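Local atomic coordinates of Nrps/pks (Streptomyces albus, PDB entry 4OPF), a protein that probably catalyses decarboxylative condensation of acyl units during oxazolomycin assembly, as a ketosynthase domain of an AT-less type I polyketide synthase. Residues Gln300-Ala311 and Leu365-Leu375. Sequence-based numbering, arbitrary orientation.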
loop_
_atom_site.group_PDB
_atom_site.type_symbol
_atom_site.label_atom_id
_atom_site.label_comp_id
_atom_site.label_asym_id
_atom_site.label_seq_id
_atom_site.Cartn_x
_atom_site.Cartn_y
_atom_site.Cartn_z
ATOM N N GLN A 300 24.731 8.036 17.067
ATOM C CA GLN A 300 25.191 9.412 16.993
ATOM C C GLN A 300 24.991 10.056 15.627
ATOM O O GLN A 300 24.493 11.179 15.521
ATOM C CB GLN A 300 26.691 9.456 17.343
ATOM C CG GLN A 300 27.447 10.729 16.960
ATOM C CD GLN A 300 27.465 11.796 18.058
ATOM O OE1 GLN A 300 26.829 12.841 17.917
ATOM N NE2 GLN A 300 28.226 11.550 19.141
ATOM N N ILE A 301 25.422 9.382 14.582
ATOM C CA ILE A 301 25.358 10.003 13.245
ATOM C C ILE A 301 23.943 10.230 12.733
ATOM O O ILE A 301 23.622 11.346 12.338
ATOM C CB ILE A 301 26.211 9.227 12.251
ATOM C CG1 ILE A 301 27.617 9.759 12.408
ATOM C CG2 ILE A 301 25.753 9.358 10.794
ATOM C CD1 ILE A 301 28.608 8.717 12.041
ATOM N N PRO A 302 23.090 9.205 12.774
ATOM C CA PRO A 302 21.728 9.482 12.346
ATOM C C PRO A 302 20.994 10.414 13.306
ATOM O O PRO A 302 20.189 11.203 12.858
ATOM C CB PRO A 302 21.060 8.113 12.289
ATOM C CG PRO A 302 22.034 7.160 12.848
ATOM C CD PRO A 302 23.385 7.773 12.849
ATOM N N ASP A 303 21.288 10.368 14.608
ATOM C CA ASP A 303 20.605 11.241 15.535
ATOM C C ASP A 303 20.981 12.701 15.274
ATOM O O ASP A 303 20.142 13.609 15.310
ATOM C CB ASP A 303 20.970 10.875 16.968
ATOM C CG ASP A 303 20.282 9.566 17.468
ATOM O OD1 ASP A 303 19.353 9.037 16.807
ATOM O OD2 ASP A 303 20.712 9.078 18.551
ATOM N N LEU A 304 22.256 12.942 15.037
ATOM C CA LEU A 304 22.700 14.283 14.727
ATOM C C LEU A 304 22.087 14.795 13.421
ATOM O O LEU A 304 21.664 15.931 13.312
ATOM C CB LEU A 304 24.212 14.287 14.607
ATOM C CG LEU A 304 24.824 15.624 14.242
ATOM C CD1 LEU A 304 24.516 16.629 15.347
ATOM C CD2 LEU A 304 26.329 15.466 13.994
ATOM N N ILE A 305 22.076 13.944 12.416
ATOM C CA ILE A 305 21.435 14.265 11.152
ATOM C C ILE A 305 19.975 14.641 11.370
ATOM O O ILE A 305 19.485 15.668 10.819
ATOM C CB ILE A 305 21.582 13.107 10.156
ATOM C CG1 ILE A 305 23.028 13.128 9.632
ATOM C CG2 ILE A 305 20.540 13.204 9.047
ATOM C CD1 ILE A 305 23.419 11.877 8.887
ATOM N N GLU A 306 19.296 13.853 12.187
ATOM C CA GLU A 306 17.899 14.133 12.464
ATOM C C GLU A 306 17.700 15.487 13.103
ATOM O O GLU A 306 16.790 16.223 12.713
ATOM C CB GLU A 306 17.192 13.040 13.297
ATOM C CG GLU A 306 15.748 13.439 13.535
ATOM C CD GLU A 306 14.833 12.413 14.266
ATOM O OE1 GLU A 306 15.386 11.543 15.018
ATOM O OE2 GLU A 306 13.548 12.537 14.102
ATOM N N LEU A 307 18.491 15.804 14.117
ATOM C CA LEU A 307 18.343 17.087 14.818
ATOM C C LEU A 307 18.609 18.305 13.892
ATOM O O LEU A 307 17.902 19.278 13.925
ATOM C CB LEU A 307 19.309 17.159 15.993
ATOM C CG LEU A 307 19.002 16.210 17.158
ATOM C CD1 LEU A 307 20.067 16.434 18.194
ATOM C CD2 LEU A 307 17.667 16.417 17.807
ATOM N N LYS A 308 19.602 18.209 13.037
ATOM C CA LYS A 308 19.864 19.274 12.071
ATOM C C LYS A 308 18.762 19.373 11.060
ATOM O O LYS A 308 18.429 20.453 10.632
ATOM C CB LYS A 308 21.173 19.012 11.348
ATOM C CG LYS A 308 22.357 19.157 12.291
ATOM C CD LYS A 308 23.675 18.934 11.553
ATOM C CE LYS A 308 24.861 19.095 12.513
ATOM N NZ LYS A 308 26.187 18.739 11.911
ATOM N N ALA A 309 18.163 18.251 10.680
ATOM C CA ALA A 309 17.109 18.306 9.671
ATOM C C ALA A 309 15.832 18.930 10.246
ATOM O O ALA A 309 15.145 19.745 9.570
ATOM C CB ALA A 309 16.816 16.903 9.139
ATOM N N ILE A 310 15.479 18.539 11.476
ATOM C CA ILE A 310 14.401 19.240 12.221
ATOM C C ILE A 310 14.615 20.774 12.315
ATOM O O ILE A 310 13.729 21.554 11.945
ATOM C CB ILE A 310 14.221 18.657 13.616
ATOM C CG1 ILE A 310 13.653 17.227 13.442
ATOM C CG2 ILE A 310 13.243 19.524 14.441
ATOM C CD1 ILE A 310 13.751 16.386 14.707
ATOM N N ALA A 311 15.789 21.188 12.737
ATOM C CA ALA A 311 16.074 22.601 12.813
ATOM C C ALA A 311 15.911 23.280 11.449
ATOM O O ALA A 311 15.285 24.373 11.355
ATOM C CB ALA A 311 17.472 22.850 13.371
ATOM N N LEU A 365 25.360 15.348 22.197
ATOM C CA LEU A 365 26.194 14.870 21.114
ATOM C C LEU A 365 27.326 15.859 20.960
ATOM O O LEU A 365 27.279 16.938 21.541
ATOM C CB LEU A 365 25.371 14.729 19.829
ATOM C CG LEU A 365 24.220 13.704 19.840
ATOM C CD1 LEU A 365 24.572 12.443 20.625
ATOM C CD2 LEU A 365 22.960 14.339 20.399
ATOM N N GLU A 366 28.323 15.514 20.161
ATOM C CA GLU A 366 29.592 16.239 20.183
ATOM C C GLU A 366 29.668 17.352 19.138
ATOM O O GLU A 366 30.490 18.273 19.269
ATOM C CB GLU A 366 30.742 15.257 19.974
ATOM C CG GLU A 366 32.092 15.728 20.485
ATOM C CD GLU A 366 33.200 14.832 19.983
ATOM O OE1 GLU A 366 33.038 13.598 20.075
ATOM O OE2 GLU A 366 34.214 15.353 19.478
ATOM N N HIS A 367 28.826 17.273 18.106
ATOM C CA HIS A 367 28.895 18.234 16.999
ATOM C C HIS A 367 27.563 18.975 16.812
ATOM O O HIS A 367 27.148 19.280 15.684
ATOM C CB HIS A 367 29.374 17.522 15.713
ATOM C CG HIS A 367 30.776 16.974 15.811
ATOM N ND1 HIS A 367 31.054 15.621 15.851
ATOM C CD2 HIS A 367 31.977 17.603 15.895
ATOM C CE1 HIS A 367 32.360 15.440 15.950
ATOM N NE2 HIS A 367 32.942 16.626 15.978
ATOM N N PHE A 368 26.918 19.286 17.942
ATOM C CA PHE A 368 25.625 19.970 17.940
ATOM C C PHE A 368 25.458 20.895 19.142
ATOM O O PHE A 368 25.414 20.434 20.278
ATOM C CB PHE A 368 24.477 18.946 17.939
ATOM C CG PHE A 368 23.114 19.563 17.762
ATOM C CD1 PHE A 368 22.676 19.972 16.508
ATOM C CD2 PHE A 368 22.276 19.745 18.852
ATOM C CE1 PHE A 368 21.422 20.551 16.346
ATOM C CE2 PHE A 368 21.020 20.325 18.696
ATOM C CZ PHE A 368 20.599 20.729 17.443
ATOM N N ASP A 369 25.321 22.193 18.878
ATOM C CA ASP A 369 25.101 23.175 19.938
ATOM C C ASP A 369 23.610 23.240 20.364
ATOM O O ASP A 369 22.770 23.811 19.654
ATOM C CB ASP A 369 25.621 24.550 19.475
ATOM C CG ASP A 369 25.898 25.509 20.636
ATOM O OD1 ASP A 369 26.009 25.049 21.801
ATOM O OD2 ASP A 369 26.019 26.732 20.372
ATOM N N PHE A 370 23.291 22.645 21.519
ATOM C CA PHE A 370 21.940 22.716 22.125
ATOM C C PHE A 370 21.688 24.057 22.858
ATOM O O PHE A 370 20.761 24.166 23.665
ATOM C CB PHE A 370 21.737 21.570 23.139
ATOM C CG PHE A 370 21.202 20.298 22.552
ATOM C CD1 PHE A 370 19.902 20.238 22.074
ATOM C CD2 PHE A 370 21.980 19.137 22.545
ATOM C CE1 PHE A 370 19.393 19.060 21.560
ATOM C CE2 PHE A 370 21.478 17.956 22.039
ATOM C CZ PHE A 370 20.181 17.918 21.545
ATOM N N ALA A 371 22.528 25.062 22.615
ATOM C CA ALA A 371 22.333 26.388 23.180
ATOM C C ALA A 371 22.324 27.464 22.092
ATOM O O ALA A 371 22.340 28.655 22.411
ATOM C CB ALA A 371 23.434 26.677 24.192
ATOM N N ALA A 372 22.353 27.057 20.819
ATOM C CA ALA A 372 22.175 27.985 19.695
ATOM C C ALA A 372 20.866 27.712 18.958
ATOM O O ALA A 372 20.449 28.533 18.123
ATOM C CB ALA A 372 23.360 27.909 18.725
ATOM N N THR A 373 20.223 26.564 19.255
ATOM C CA THR A 373 18.956 26.172 18.612
ATOM C C THR A 373 17.868 26.325 19.597
ATOM O O THR A 373 18.103 26.163 20.801
ATOM C CB THR A 373 18.874 24.664 18.167
ATOM O OG1 THR A 373 18.899 23.780 19.325
ATOM C CG2 THR A 373 19.977 24.293 17.097
ATOM N N PRO A 374 16.647 26.543 19.098
ATOM C CA PRO A 374 15.521 26.483 20.003
ATOM C C PRO A 374 14.936 25.062 20.230
ATOM O O PRO A 374 13.889 24.954 20.846
ATOM C CB PRO A 374 14.499 27.338 19.280
ATOM C CG PRO A 374 14.734 27.020 17.832
ATOM C CD PRO A 374 16.220 26.810 17.712
ATOM N N LEU A 375 15.605 24.003 19.778
ATOM C CA LEU A 375 15.131 22.652 20.058
ATOM C C LEU A 375 15.329 22.413 21.576
ATOM O O LEU A 375 16.323 22.822 22.128
ATOM C CB LEU A 375 15.919 21.612 19.282
ATOM C CG LEU A 375 16.020 21.852 17.795
ATOM C CD1 LEU A 375 16.667 20.687 17.046
ATOM C CD2 LEU A 375 14.663 22.185 17.216
#
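Gln300 and Leu365 lie opposite each other at the start of the contact, Leu304 meets Phe368 one helical turn on, and Ala311 faces Leu375 at the far end, where the CA atoms of that last pair are 7.3 Å apart. The irregular chain of 365-375 thus follows one side of helix 300-314. Leu307 is central: its CD1 sits 4.2 Å from the centroid of the Phe368 ring, 17° off the normal, a CH-pi contact over the face. The same methyl reaches Phe370 CZ at 3.7 Å, while the edge of the Phe368 ring is turned to one face of Phe370. Leu304, whose CG lies anti to the backbone N (chi1 178°), sends CD1 to Phe368 CB, 3.5 Å away. In this thiolase-fold ketosynthase, 365-375 leads into 375-376, an outermost strand of the mixed sheet within this chain, and the helix packs on the same margin, Leu307 and Leu375 both touching Leu324 of neighbouring strand 322-325. Leu375 lays CD2 4.1 Å from Ile310 CG2 and CD1 4.3 Å from Ala311 CB. Bent at chi2 (91°), Gln300 runs past Leu365 in the opposite direction, placing OE1 3.1 Å from Leu365 CB; this buried oxygen has no hydrogen-bond partner in the model. Shortening Gln300 to an alanine removes the amide and is likely to leave the poorly ordered Leu365 side chain uncovered on that flank.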